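Local coordinates for protein aminoglycoside phosphotransferase (Alicyclobacillus acidocaldarius subsp. acidocaldarius, PDB 4PDY) that probably acts as a phosphotransferase of the protein-kinase-like fold, and holds a histidine molecule in the crystal, at residues A[205-211]-A[290-294]; A[252-256]-A[285-291]; A[256-261]-A[295-301]; A[154-159]-A[200-204]. All blocks are in the same frame, centred on the assembly; numbering follows the deposited sequence. Where two conformers were deposited one is given.

All four contacts lie in the helical C-terminal lobe. Helix 289-300 carries one side of interactions 1, 2 and 3: its start meets helix 206-218, its start and the loop before it meet helix 252-266, and its second half runs beside that same helix. Interactions 1 and 2 share Glu-291, with centres about 9 Å apart; interactions 2 and 3 share Met-256, about 11 Å apart. Interaction 4 joins helices 154-173 and 189-203, its centre about 12 Å from that of interaction 3, which it touches through Phe-158 against Phe-301 and Phe-203 against Ile-298. The histidine pocket, lined by Trp-110, Gln-114, Leu-232 and others, includes no residue of these segments.

Interaction 1 of 4, residues A[205-211]-A[290-294]; sequences DRDVIAY and SEYRA
Val-208 and Ala-294 bring the two backbones nearest, CA to CA 5.3 Å, where helix 206-218 crosses the start of helix 289-300 almost at a right angle (99°). The axes of the two short segments come within 8.3 Å. Val-208 sends CG1 against Ala-294 CB and CG2 against Arg-293 CB, filling the crossing between two polar ends. At one end Arg-293 grips Asp-207 side-on: NE meets OD2 at 2.9 Å on its syn lone pair, and NH1 meets OD1 at 3.0 Å, both bonds nearly straight. The bends at chi2 (-123°) and chi3 (-55°) of Arg-293 lay its guanidinium nearly coplanar with that carboxylate. NH1 also bonds weakly to Asp-205 OD2 (2.8 Å), completing a three-residue salt-bridge network. This crossing belongs to the helical C-terminal lobe of the kinase-like fold, and its inner end is carried by Tyr-211. Glu-291 CA lies over the face of that ring in a CH-pi contact, 3.9 Å from the centroid, while Ala-294 CB touches CD2. The ring hydroxyl OH donates to Glu-291 OE2 at 2.6 Å, meeting it on the anti side, and itself accepts from the backbone N of Ala-253.

Interaction 2 of 4, residues A[252-256]-A[285-291]; sequences RALDM and RNIPKSE
Arg-252 and Glu-291 pair two nitrogens with two oxygens: NE bonds OE2 at 3.1 Å and NH2 bonds OE1 at 2.8 Å. Both bonds are almost straight, lie in the guanidinium plane and reach the syn side of the carboxylate, though tilted out of the carboxylate plane because the two flat groups are turned 27° apart. This buried salt bridge ties the start of helix 252-266 to the first turn of helix 289-300 in the C-terminal lobe of the kinase-like fold. The far end of the same guanidinium holds the loop before that turn. Arg-285 O takes bonds from NH2 (3.0 Å) and NH1 (3.3 Å), both from one face of its carbonyl plane, and NH1 has a further acceptor in Phe-281 O. A single side chain thus links the carboxylate with Arg-285 O in the connecting loop and Phe-281 O near the end of helix 271-284.

Apolar packing flanks the salt bridge. Ile-287 CG1 lies 3.6 Å from Arg-252 NH2. In the conformer described, the bend at chi3 (-50°) of the selenomethionine Met-256 brings its CE to 3.8 Å from Glu-291 CD, and its SE meets Ile-287 CD1 tip to tip at 4.1 Å.

Glu-291 is positioned from its other side by Tyr-211, whose OH donates to OE2, a bond that probably helps keep the carboxylate charged. Further along the helix of Arg-252, Asp-255 probably anchors the loop matching the catalytic loop of the kinase family: its OD2 accepts from the backbone N of His-223 and its OD1 from that of Leu-224.

Interaction 3 of 4, residues A[256-261]-A[295-301]; sequences MAHLLR and VEAILRF
Ile-298 O is gripped from opposite faces of its carbonyl plane: Arg-261 NH2 comes from one at 2.8 Å, and Phe-301 N, closing the last turn of helix 289-300, from the other at 3.3 Å. The arginine nitrogen stands well above the carbonyl plane. Its neighbour NH1 adds weak bonds to Ile-298 O and to Phe-301 O (3.1 Å), so one guanidinium gathers carbonyls at the C-terminal end of the helix. A thiocyanate ion, probably from the crystallisation liquor, also sits about 3 Å from this side chain. CG of Arg-261 is anti to the backbone N (chi1 -161°), and a bend at chi3 turns the guanidinium onto the helix end.

Away from the guanidinium the packing is apolar. Ala-257 CB fits against Ile-298 CG2 at 3.6 Å, and Leu-299 CD2 reaches back to Arg-261 CB. Val-295 uses both branches, CG1 against Leu-260 CD1 (3.6 Å) and CG2 against SE of the selenomethionine Met-256 (3.9 Å in the conformer described). The short helical segments pass at 9.3 Å between axes with their directions 41° apart. This obliquely crossed helix pair is part of the buried interior of the helical C-terminal lobe of the kinase-like fold.

Interaction 4 of 4, residues A[154-159]-A[200-204]; sequences VFGLFQ and LALFE
Phe-158 and Phe-203 set their rings nearly parallel (18°) but strongly displaced, with centroids 5.3 Å apart, so little of one ring lies over the other. The closest atoms are Phe-158 CD2 and Phe-203 CZ, 3.6 Å apart. Val-154 also comes obliquely to the Phe-203 ring, CG1 3.7 Å from CE1. Its chi1 of 70° puts CG1 between the backbone N and the carbonyl carbon and CG2 anti to that N, and both methyls thereby meet CE1. Phe-203 CB in turn meets the edge of the Phe-155 ring, in its plane, 3.7 Å from CD1.

These aromatics join the first turns of helix 154-173 to the end of helix 189-203, two helices of the C-terminal lobe in the kinase-like fold. Helix 289-300 packs Ala-297 and Ile-298 on Phe-203, while Phe-301 and Arg-161 meet the Phe-158 ring, the latter as a cation-pi pair.

Leu-200 reaches in with a single branch: CD2 lies 3.7 Å from the backbone N of Gln-159 and also touches Phe-158 CB and Phe-155 CE1. At the outer margin the extended chain of Glu-204 passes Phe-155, its carboxylate plane 24° from the ring plane and OE2 at 3.4 Å from CZ.

Interaction 1 of 4, residues A[205-211]-A[290-294]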
loop_
_atom_site.group_PDB
_atom_site.type_symbol
_atom_site.label_atom_id
_atom_site.label_comp_id
_atom_site.label_asym_id
_atom_site.label_seq_id
_atom_site.Cartn_x
_atom_site.Cartn_y
_atom_site.Cartn_z
ATOM N N ASP A 205 20.150 -1.951 -13.180
ATOM C CA ASP A 205 20.460 -0.888 -14.116
ATOM C C ASP A 205 20.842 0.388 -13.380
ATOM O O ASP A 205 20.200 0.799 -12.406
ATOM C CB ASP A 205 19.286 -0.615 -15.077
ATOM C CG ASP A 205 19.119 -1.702 -16.149
ATOM O OD1 ASP A 205 20.111 -2.413 -16.460
ATOM O OD2 ASP A 205 17.991 -1.841 -16.697
ATOM N N ARG A 206 21.882 1.041 -13.872
ATOM C CA ARG A 206 22.442 2.187 -13.172
ATOM C C ARG A 206 21.455 3.359 -13.040
ATOM O O ARG A 206 21.443 4.075 -12.034
ATOM C CB ARG A 206 23.765 2.585 -13.858
ATOM C CG ARG A 206 23.610 3.011 -15.313
ATOM C CD ARG A 206 24.820 2.641 -16.172
ATOM N NE ARG A 206 25.032 3.579 -17.272
ATOM C CZ ARG A 206 25.443 4.843 -17.144
ATOM N NH1 ARG A 206 25.694 5.370 -15.948
ATOM N NH2 ARG A 206 25.604 5.593 -18.231
ATOM N N ASP A 207 20.586 3.524 -14.024
ATOM C CA ASP A 207 19.595 4.604 -13.968
ATOM C C ASP A 207 18.531 4.401 -12.867
ATOM O O ASP A 207 18.155 5.350 -12.197
ATOM C CB ASP A 207 18.950 4.850 -15.336
ATOM C CG ASP A 207 18.084 3.702 -15.811
ATOM O OD1 ASP A 207 18.581 2.553 -15.909
ATOM O OD2 ASP A 207 16.891 3.955 -16.114
ATOM N N VAL A 208 18.086 3.162 -12.686
ATOM C CA VAL A 208 17.148 2.810 -11.613
ATOM C C VAL A 208 17.779 3.049 -10.243
ATOM O O VAL A 208 17.189 3.690 -9.365
ATOM C CB VAL A 208 16.670 1.357 -11.778
ATOM C CG1 VAL A 208 15.865 0.904 -10.572
ATOM C CG2 VAL A 208 15.847 1.232 -13.062
ATOM N N ILE A 209 18.992 2.565 -10.072
ATOM C CA ILE A 209 19.718 2.811 -8.841
ATOM C C ILE A 209 19.924 4.312 -8.579
ATOM O O ILE A 209 19.788 4.783 -7.448
ATOM C CB ILE A 209 21.068 2.068 -8.888
ATOM C CG1 ILE A 209 20.813 0.557 -8.857
ATOM C CG2 ILE A 209 21.979 2.511 -7.740
ATOM C CD1 ILE A 209 21.966 -0.306 -9.343
ATOM N N ALA A 210 20.294 5.057 -9.615
ATOM C CA ALA A 210 20.472 6.496 -9.474
ATOM C C ALA A 210 19.185 7.186 -9.018
ATOM O O ALA A 210 19.225 8.083 -8.177
ATOM C CB ALA A 210 20.967 7.092 -10.791
ATOM N N TYR A 211 18.060 6.749 -9.568
ATOM C CA TYR A 211 16.763 7.262 -9.125
ATOM C C TYR A 211 16.497 6.989 -7.631
ATOM O O TYR A 211 16.124 7.899 -6.872
ATOM C CB TYR A 211 15.646 6.690 -9.991
ATOM C CG TYR A 211 14.300 6.888 -9.348
ATOM C CD1 TYR A 211 13.641 8.110 -9.430
ATOM C CD2 TYR A 211 13.707 5.866 -8.618
ATOM C CE1 TYR A 211 12.410 8.298 -8.787
ATOM C CE2 TYR A 211 12.497 6.059 -7.982
ATOM C CZ TYR A 211 11.879 7.274 -8.063
ATOM O OH TYR A 211 10.658 7.433 -7.452
ATOM N N SER A 290 13.899 7.388 -15.424
ATOM C CA SER A 290 14.431 6.457 -14.446
ATOM C C SER A 290 13.373 6.054 -13.409
ATOM O O SER A 290 13.443 4.966 -12.873
ATOM C CB SER A 290 15.676 7.016 -13.740
ATOM O OG SER A 290 15.450 8.264 -13.097
ATOM N N GLU A 291 12.436 6.956 -13.106
ATOM C CA GLU A 291 11.341 6.628 -12.169
ATOM C C GLU A 291 10.396 5.635 -12.811
ATOM O O GLU A 291 9.944 4.685 -12.159
ATOM C CB GLU A 291 10.604 7.881 -11.702
ATOM C CG GLU A 291 9.486 7.616 -10.690
ATOM C CD GLU A 291 9.055 8.891 -10.019
ATOM O OE1 GLU A 291 8.699 9.820 -10.747
ATOM O OE2 GLU A 291 9.039 8.952 -8.774
ATOM N N TYR A 292 10.062 5.853 -14.078
ATOM C CA TYR A 292 9.273 4.858 -14.806
ATOM C C TYR A 292 9.959 3.506 -14.749
ATOM O O TYR A 292 9.338 2.475 -14.599
ATOM C CB TYR A 292 9.069 5.245 -16.259
ATOM C CG TYR A 292 7.942 6.184 -16.564
ATOM C CD1 TYR A 292 6.623 5.745 -16.464
ATOM C CD2 TYR A 292 8.170 7.489 -16.968
ATOM C CE1 TYR A 292 5.563 6.574 -16.771
ATOM C CE2 TYR A 292 7.115 8.332 -17.275
ATOM C CZ TYR A 292 5.805 7.868 -17.157
ATOM O OH TYR A 292 4.709 8.663 -17.442
ATOM N N ARG A 293 11.280 3.507 -14.960
ATOM C CA ARG A 293 12.001 2.227 -15.011
ATOM C C ARG A 293 12.014 1.518 -13.659
ATOM O O ARG A 293 11.930 0.297 -13.607
ATOM C CB ARG A 293 13.413 2.420 -15.561
ATOM C CG ARG A 293 13.385 3.082 -16.922
ATOM C CD ARG A 293 14.052 2.295 -18.008
ATOM N NE ARG A 293 15.421 1.942 -17.678
ATOM C CZ ARG A 293 16.031 0.848 -18.114
ATOM N NH1 ARG A 293 17.275 0.609 -17.740
ATOM N NH2 ARG A 293 15.407 -0.007 -18.926
ATOM N N ALA A 294 12.135 2.281 -12.574
ATOM C CA ALA A 294 12.019 1.700 -11.235
ATOM C C ALA A 294 10.635 1.068 -11.015
ATOM O O ALA A 294 10.521 -0.019 -10.467
ATOM C CB ALA A 294 12.293 2.743 -10.173
#

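Interaction 2 of 4, residues A[252-256]-A[285-291]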
loop_
_atom_site.group_PDB
_atom_site.type_symbol
_atom_site.label_atom_id
_atom_site.label_comp_id
_atom_site.label_asym_id
_atom_site.label_seq_id
_atom_site.Cartn_x
_atom_site.Cartn_y
_atom_site.Cartn_z
ATOM N N ARG A 252 9.344 7.560 -4.288
ATOM C CA ARG A 252 7.989 7.698 -4.785
ATOM C C ARG A 252 7.523 6.496 -5.598
ATOM O O ARG A 252 6.340 6.128 -5.571
ATOM C CB ARG A 252 7.861 8.995 -5.576
ATOM C CG ARG A 252 6.438 9.370 -5.899
ATOM C CD ARG A 252 6.301 10.767 -6.447
ATOM N NE ARG A 252 6.761 10.845 -7.840
ATOM C CZ ARG A 252 6.312 11.716 -8.739
ATOM N NH1 ARG A 252 5.374 12.610 -8.408
ATOM N NH2 ARG A 252 6.765 11.682 -9.987
ATOM N N ALA A 253 8.430 5.859 -6.320
ATOM C CA ALA A 253 8.114 4.688 -7.103
ATOM C C ALA A 253 7.440 3.570 -6.300
ATOM O O ALA A 253 6.705 2.749 -6.872
ATOM C CB ALA A 253 9.392 4.153 -7.766
ATOM N N LEU A 254 7.726 3.484 -5.002
ATOM C CA LEU A 254 7.090 2.438 -4.197
ATOM C C LEU A 254 5.573 2.613 -4.111
ATOM O O LEU A 254 4.847 1.677 -4.403
ATOM C CB LEU A 254 7.684 2.368 -2.811
ATOM C CG LEU A 254 9.124 1.845 -2.709
ATOM C CD1 LEU A 254 9.565 1.796 -1.259
ATOM C CD2 LEU A 254 9.270 0.476 -3.354
ATOM N N ASP A 255 5.112 3.809 -3.769
ATOM C CA ASP A 255 3.679 4.049 -3.727
ATOM C C ASP A 255 3.091 3.914 -5.133
ATOM O O ASP A 255 2.006 3.354 -5.306
ATOM C CB ASP A 255 3.375 5.438 -3.152
ATOM C CG ASP A 255 3.206 5.468 -1.607
ATOM O OD1 ASP A 255 3.167 4.412 -0.919
ATOM O OD2 ASP A 255 3.150 6.617 -1.088
HETATM N N MSE A 256 3.793 4.426 -6.142
HETATM C CA MSE A 256 3.273 4.364 -7.498
HETATM C C MSE A 256 3.101 2.939 -7.974
HETATM O O MSE A 256 2.053 2.578 -8.517
HETATM C CB MSE A 256 4.168 5.194 -8.413
HETATM C CG MSE A 256 3.459 5.503 -9.720
HETATM SE SE MSE A 256 4.655 6.470 -10.922
HETATM C CE MSE A 256 5.402 7.956 -9.872
ATOM N N ARG A 285 4.623 16.310 -9.793
ATOM C CA ARG A 285 6.039 16.399 -10.150
ATOM C C ARG A 285 6.293 15.426 -11.282
ATOM O O ARG A 285 5.902 14.276 -11.198
ATOM C CB ARG A 285 6.926 16.087 -8.945
ATOM C CG ARG A 285 8.415 16.175 -9.216
ATOM C CD ARG A 285 9.225 16.153 -7.931
ATOM N NE ARG A 285 10.647 16.358 -8.192
ATOM C CZ ARG A 285 11.214 17.536 -8.456
ATOM N NH1 ARG A 285 10.489 18.654 -8.509
ATOM N NH2 ARG A 285 12.521 17.597 -8.678
ATOM N N ASN A 286 6.977 15.910 -12.322
ATOM C CA ASN A 286 7.377 15.125 -13.491
ATOM C C ASN A 286 7.885 13.745 -13.132
ATOM O O ASN A 286 8.675 13.605 -12.191
ATOM C CB ASN A 286 8.513 15.864 -14.227
ATOM C CG ASN A 286 8.996 15.128 -15.473
ATOM O OD1 ASN A 286 8.234 14.914 -16.412
ATOM N ND2 ASN A 286 10.273 14.749 -15.487
ATOM N N ILE A 287 7.461 12.728 -13.881
ATOM C CA ILE A 287 8.049 11.402 -13.746
ATOM C C ILE A 287 9.209 11.267 -14.742
ATOM O O ILE A 287 8.980 11.200 -15.963
ATOM C CB ILE A 287 7.024 10.304 -14.064
ATOM C CG1 ILE A 287 5.760 10.461 -13.200
ATOM C CG2 ILE A 287 7.611 8.922 -13.852
ATOM C CD1 ILE A 287 4.625 9.566 -13.672
ATOM N N PRO A 288 10.463 11.228 -14.251
ATOM C CA PRO A 288 11.567 11.026 -15.203
ATOM C C PRO A 288 11.622 9.590 -15.681
ATOM O O PRO A 288 11.041 8.680 -15.073
ATOM C CB PRO A 288 12.811 11.356 -14.383
ATOM C CG PRO A 288 12.413 11.096 -12.972
ATOM C CD PRO A 288 10.942 11.370 -12.866
ATOM N N LYS A 289 12.348 9.370 -16.763
ATOM C CA LYS A 289 12.477 8.037 -17.321
ATOM C C LYS A 289 12.924 7.010 -16.264
ATOM O O LYS A 289 12.405 5.888 -16.244
ATOM C CB LYS A 289 13.473 8.055 -18.476
ATOM C CG LYS A 289 13.581 6.754 -19.251
ATOM C CD LYS A 289 14.437 6.937 -20.510
ATOM C CE LYS A 289 14.525 5.629 -21.262
ATOM N NZ LYS A 289 15.397 5.742 -22.457
ATOM N N SER A 290 13.899 7.388 -15.424
ATOM C CA SER A 290 14.431 6.457 -14.446
ATOM C C SER A 290 13.373 6.054 -13.409
ATOM O O SER A 290 13.443 4.966 -12.873
ATOM C CB SER A 290 15.676 7.016 -13.740
ATOM O OG SER A 290 15.450 8.264 -13.097
ATOM N N GLU A 291 12.436 6.956 -13.106
ATOM C CA GLU A 291 11.341 6.628 -12.169
ATOM C C GLU A 291 10.396 5.635 -12.811
ATOM O O GLU A 291 9.944 4.685 -12.159
ATOM C CB GLU A 291 10.604 7.881 -11.702
ATOM C CG GLU A 291 9.486 7.616 -10.690
ATOM C CD GLU A 291 9.055 8.891 -10.019
ATOM O OE1 GLU A 291 8.699 9.820 -10.747
ATOM O OE2 GLU A 291 9.039 8.952 -8.774
#

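Interaction 3 of 4, residues A[256-261]-A[295-301]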
loop_
_atom_site.group_PDB
_atom_site.type_symbol
_atom_site.label_atom_id
_atom_site.label_comp_id
_atom_site.label_asym_id
_atom_site.label_seq_id
_atom_site.Cartn_x
_atom_site.Cartn_y
_atom_site.Cartn_z
HETATM N N MSE A 256 3.793 4.426 -6.142
HETATM C CA MSE A 256 3.273 4.364 -7.498
HETATM C C MSE A 256 3.101 2.939 -7.974
HETATM O O MSE A 256 2.053 2.578 -8.517
HETATM C CB MSE A 256 4.168 5.194 -8.413
HETATM C CG MSE A 256 3.459 5.503 -9.720
HETATM SE SE MSE A 256 4.655 6.470 -10.922
HETATM C CE MSE A 256 5.402 7.956 -9.872
ATOM N N ALA A 257 4.126 2.109 -7.766
ATOM C CA ALA A 257 4.079 0.716 -8.187
ATOM C C ALA A 257 3.040 -0.079 -7.400
ATOM O O ALA A 257 2.421 -0.971 -7.948
ATOM C CB ALA A 257 5.463 0.064 -8.075
ATOM N N HIS A 258 2.938 0.171 -6.105
ATOM C CA HIS A 258 1.941 -0.561 -5.298
ATOM C C HIS A 258 0.492 -0.237 -5.705
ATOM O O HIS A 258 -0.298 -1.159 -5.882
ATOM C CB HIS A 258 2.182 -0.343 -3.797
ATOM C CG HIS A 258 3.528 -0.829 -3.330
ATOM N ND1 HIS A 258 4.175 -0.281 -2.250
ATOM C CD2 HIS A 258 4.363 -1.769 -3.832
ATOM C CE1 HIS A 258 5.337 -0.891 -2.073
ATOM N NE2 HIS A 258 5.464 -1.813 -3.010
ATOM N N LEU A 259 0.209 1.030 -5.948
ATOM C CA LEU A 259 -1.087 1.414 -6.492
ATOM C C LEU A 259 -1.322 0.758 -7.842
ATOM O O LEU A 259 -2.392 0.196 -8.108
ATOM C CB LEU A 259 -1.184 2.924 -6.616
ATOM C CG LEU A 259 -2.501 3.430 -7.229
ATOM C CD1 LEU A 259 -3.741 3.009 -6.434
ATOM C CD2 LEU A 259 -2.454 4.928 -7.346
ATOM N N LEU A 260 -0.311 0.816 -8.718
ATOM C CA LEU A 260 -0.482 0.243 -10.031
ATOM C C LEU A 260 -0.727 -1.261 -9.978
ATOM O O LEU A 260 -1.549 -1.791 -10.713
ATOM C CB LEU A 260 0.744 0.557 -10.907
ATOM C CG LEU A 260 0.850 1.992 -11.416
ATOM C CD1 LEU A 260 2.259 2.341 -11.873
ATOM C CD2 LEU A 260 -0.105 2.235 -12.581
ATOM N N ARG A 261 0.038 -1.978 -9.165
ATOM C CA ARG A 261 -0.097 -3.417 -9.177
ATOM C C ARG A 261 -1.504 -3.814 -8.714
ATOM O O ARG A 261 -2.142 -4.670 -9.298
ATOM C CB ARG A 261 0.985 -4.126 -8.348
ATOM C CG ARG A 261 1.079 -5.576 -8.774
ATOM C CD ARG A 261 1.810 -6.499 -7.826
ATOM N NE ARG A 261 3.171 -6.136 -7.459
ATOM C CZ ARG A 261 4.298 -6.329 -8.171
ATOM N NH1 ARG A 261 4.299 -6.872 -9.384
ATOM N NH2 ARG A 261 5.450 -5.991 -7.617
ATOM N N VAL A 295 9.584 1.768 -11.445
ATOM C CA VAL A 295 8.228 1.236 -11.366
ATOM C C VAL A 295 8.123 -0.038 -12.219
ATOM O O VAL A 295 7.562 -1.029 -11.776
ATOM C CB VAL A 295 7.196 2.296 -11.813
ATOM C CG1 VAL A 295 5.834 1.658 -12.003
ATOM C CG2 VAL A 295 7.111 3.429 -10.806
ATOM N N GLU A 296 8.699 -0.027 -13.433
ATOM C CA GLU A 296 8.672 -1.225 -14.245
ATOM C C GLU A 296 9.382 -2.410 -13.572
ATOM O O GLU A 296 8.929 -3.552 -13.682
ATOM C CB GLU A 296 9.355 -0.979 -15.583
ATOM C CG GLU A 296 8.597 -0.052 -16.517
ATOM C CD GLU A 296 9.323 0.102 -17.838
ATOM O OE1 GLU A 296 10.380 0.777 -17.885
ATOM O OE2 GLU A 296 8.834 -0.480 -18.821
ATOM N N ALA A 297 10.507 -2.143 -12.911
ATOM C CA ALA A 297 11.237 -3.206 -12.222
ATOM C C ALA A 297 10.345 -3.904 -11.197
ATOM O O ALA A 297 10.296 -5.143 -11.090
ATOM C CB ALA A 297 12.470 -2.647 -11.521
ATOM N N ILE A 298 9.601 -3.085 -10.458
ATOM C CA ILE A 298 8.729 -3.623 -9.437
ATOM C C ILE A 298 7.562 -4.389 -10.084
ATOM O O ILE A 298 7.285 -5.524 -9.708
ATOM C CB ILE A 298 8.211 -2.502 -8.512
ATOM C CG1 ILE A 298 9.345 -1.901 -7.691
ATOM C CG2 ILE A 298 7.143 -3.027 -7.552
ATOM C CD1 ILE A 298 9.063 -0.511 -7.186
ATOM N N LEU A 299 6.857 -3.757 -11.028
ATOM C CA LEU A 299 5.726 -4.417 -11.676
ATOM C C LEU A 299 6.050 -5.672 -12.461
ATOM O O LEU A 299 5.244 -6.599 -12.522
ATOM C CB LEU A 299 5.029 -3.497 -12.638
ATOM C CG LEU A 299 4.306 -2.322 -12.065
ATOM C CD1 LEU A 299 3.661 -1.535 -13.189
ATOM C CD2 LEU A 299 3.261 -2.817 -11.076
ATOM N N ARG A 300 7.247 -5.718 -13.051
ATOM C CA ARG A 300 7.616 -6.866 -13.848
ATOM C C ARG A 300 7.786 -8.113 -12.988
ATOM O O ARG A 300 7.567 -9.229 -13.457
ATOM C CB ARG A 300 8.931 -6.563 -14.592
ATOM C CG ARG A 300 9.572 -7.713 -15.365
ATOM C CD ARG A 300 8.699 -8.321 -16.436
ATOM N NE ARG A 300 8.532 -7.435 -17.573
ATOM C CZ ARG A 300 7.821 -7.730 -18.660
ATOM N NH1 ARG A 300 7.770 -6.853 -19.653
ATOM N NH2 ARG A 300 7.187 -8.902 -18.767
ATOM N N PHE A 301 8.201 -7.937 -11.739
ATOM C CA PHE A 301 8.417 -9.104 -10.876
ATOM C C PHE A 301 7.087 -9.839 -10.664
ATOM O O PHE A 301 6.074 -9.168 -10.419
ATOM C CB PHE A 301 8.940 -8.717 -9.505
ATOM C CG PHE A 301 9.466 -9.883 -8.751
ATOM C CD1 PHE A 301 10.798 -10.290 -8.898
ATOM C CD2 PHE A 301 8.617 -10.620 -7.937
ATOM C CE1 PHE A 301 11.264 -11.392 -8.222
ATOM C CE2 PHE A 301 9.082 -11.731 -7.262
ATOM C CZ PHE A 301 10.406 -12.121 -7.401
#

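Interaction 4 of 4, residues A[154-159]-A[200-204]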
loop_
_atom_site.group_PDB
_atom_site.type_symbol
_atom_site.label_atom_id
_atom_site.label_comp_id
_atom_site.label_asym_id
_atom_site.label_seq_id
_atom_site.Cartn_x
_atom_site.Cartn_y
_atom_site.Cartn_z
ATOM N N VAL A 154 15.374 -2.730 -1.901
ATOM C CA VAL A 154 14.362 -3.327 -2.768
ATOM C C VAL A 154 14.969 -4.452 -3.625
ATOM O O VAL A 154 14.334 -5.480 -3.821
ATOM C CB VAL A 154 13.593 -2.261 -3.600
ATOM C CG1 VAL A 154 14.472 -1.622 -4.670
ATOM C CG2 VAL A 154 12.358 -2.860 -4.247
ATOM N N PHE A 155 16.194 -4.282 -4.136
ATOM C CA PHE A 155 16.820 -5.369 -4.887
ATOM C C PHE A 155 16.887 -6.658 -4.048
ATOM O O PHE A 155 16.505 -7.724 -4.512
ATOM C CB PHE A 155 18.220 -5.004 -5.398
ATOM C CG PHE A 155 18.938 -6.164 -6.035
ATOM C CD1 PHE A 155 18.680 -6.514 -7.358
ATOM C CD2 PHE A 155 19.853 -6.923 -5.311
ATOM C CE1 PHE A 155 19.332 -7.580 -7.948
ATOM C CE2 PHE A 155 20.473 -8.012 -5.893
ATOM C CZ PHE A 155 20.217 -8.343 -7.207
ATOM N N GLY A 156 17.391 -6.555 -2.822
ATOM C CA GLY A 156 17.585 -7.739 -1.976
ATOM C C GLY A 156 16.271 -8.431 -1.669
ATOM O O GLY A 156 16.211 -9.653 -1.599
ATOM N N LEU A 157 15.225 -7.641 -1.472
ATOM C CA LEU A 157 13.898 -8.178 -1.203
ATOM C C LEU A 157 13.421 -9.046 -2.367
ATOM O O LEU A 157 13.010 -10.194 -2.191
ATOM C CB LEU A 157 12.932 -7.018 -0.965
ATOM C CG LEU A 157 11.460 -7.332 -0.729
ATOM C CD1 LEU A 157 11.237 -7.977 0.636
ATOM C CD2 LEU A 157 10.674 -6.035 -0.846
ATOM N N PHE A 158 13.524 -8.507 -3.576
ATOM C CA PHE A 158 13.086 -9.230 -4.747
ATOM C C PHE A 158 14.021 -10.393 -5.111
ATOM O O PHE A 158 13.548 -11.437 -5.578
ATOM C CB PHE A 158 12.824 -8.275 -5.909
ATOM C CG PHE A 158 11.498 -7.538 -5.781
ATOM C CD1 PHE A 158 10.296 -8.206 -5.960
ATOM C CD2 PHE A 158 11.452 -6.205 -5.430
ATOM C CE1 PHE A 158 9.078 -7.553 -5.829
ATOM C CE2 PHE A 158 10.241 -5.540 -5.295
ATOM C CZ PHE A 158 9.060 -6.213 -5.504
ATOM N N GLN A 159 15.336 -10.228 -4.886
ATOM C CA GLN A 159 16.255 -11.337 -5.102
ATOM C C GLN A 159 15.889 -12.536 -4.220
ATOM O O GLN A 159 15.888 -13.679 -4.669
ATOM C CB GLN A 159 17.686 -10.908 -4.840
ATOM C CG GLN A 159 18.677 -12.025 -5.047
ATOM C CD GLN A 159 20.081 -11.513 -4.956
ATOM O OE1 GLN A 159 20.512 -11.022 -3.912
ATOM N NE2 GLN A 159 20.785 -11.581 -6.064
ATOM N N LEU A 200 14.893 -8.267 -11.965
ATOM C CA LEU A 200 16.167 -8.115 -11.274
ATOM C C LEU A 200 17.190 -7.396 -12.159
ATOM O O LEU A 200 17.944 -6.596 -11.649
ATOM C CB LEU A 200 16.696 -9.462 -10.797
ATOM C CG LEU A 200 15.832 -10.176 -9.740
ATOM C CD1 LEU A 200 16.400 -11.553 -9.444
ATOM C CD2 LEU A 200 15.749 -9.368 -8.464
ATOM N N ALA A 201 17.158 -7.631 -13.475
ATOM C CA ALA A 201 18.047 -6.893 -14.395
ATOM C C ALA A 201 17.753 -5.390 -14.354
ATOM O O ALA A 201 18.658 -4.550 -14.359
ATOM C CB ALA A 201 17.941 -7.424 -15.824
ATOM N N LEU A 202 16.467 -5.034 -14.276
ATOM C CA LEU A 202 16.105 -3.621 -14.176
ATOM C C LEU A 202 16.575 -3.004 -12.874
ATOM O O LEU A 202 17.077 -1.882 -12.862
ATOM C CB LEU A 202 14.598 -3.404 -14.324
ATOM C CG LEU A 202 14.074 -3.433 -15.758
ATOM C CD1 LEU A 202 12.560 -3.526 -15.725
ATOM C CD2 LEU A 202 14.510 -2.205 -16.534
ATOM N N PHE A 203 16.445 -3.737 -11.777
ATOM C CA PHE A 203 16.951 -3.252 -10.491
ATOM C C PHE A 203 18.472 -3.029 -10.486
ATOM O O PHE A 203 18.953 -2.216 -9.715
ATOM C CB PHE A 203 16.568 -4.195 -9.345
ATOM C CG PHE A 203 15.122 -4.090 -8.901
ATOM C CD1 PHE A 203 14.603 -2.907 -8.368
ATOM C CD2 PHE A 203 14.305 -5.196 -8.977
ATOM C CE1 PHE A 203 13.279 -2.835 -7.944
ATOM C CE2 PHE A 203 12.983 -5.124 -8.559
ATOM C CZ PHE A 203 12.480 -3.947 -8.046
ATOM N N GLU A 204 19.195 -3.760 -11.342
ATOM C CA GLU A 204 20.667 -3.648 -11.493
ATOM C C GLU A 204 21.099 -2.568 -12.486
ATOM O O GLU A 204 22.288 -2.280 -12.597
ATOM C CB GLU A 204 21.232 -5.016 -11.882
ATOM C CG GLU A 204 21.042 -6.041 -10.776
ATOM C CD GLU A 204 21.598 -7.404 -11.106
ATOM O OE1 GLU A 204 21.720 -7.735 -12.303
ATOM O OE2 GLU A 204 21.905 -8.159 -10.157
#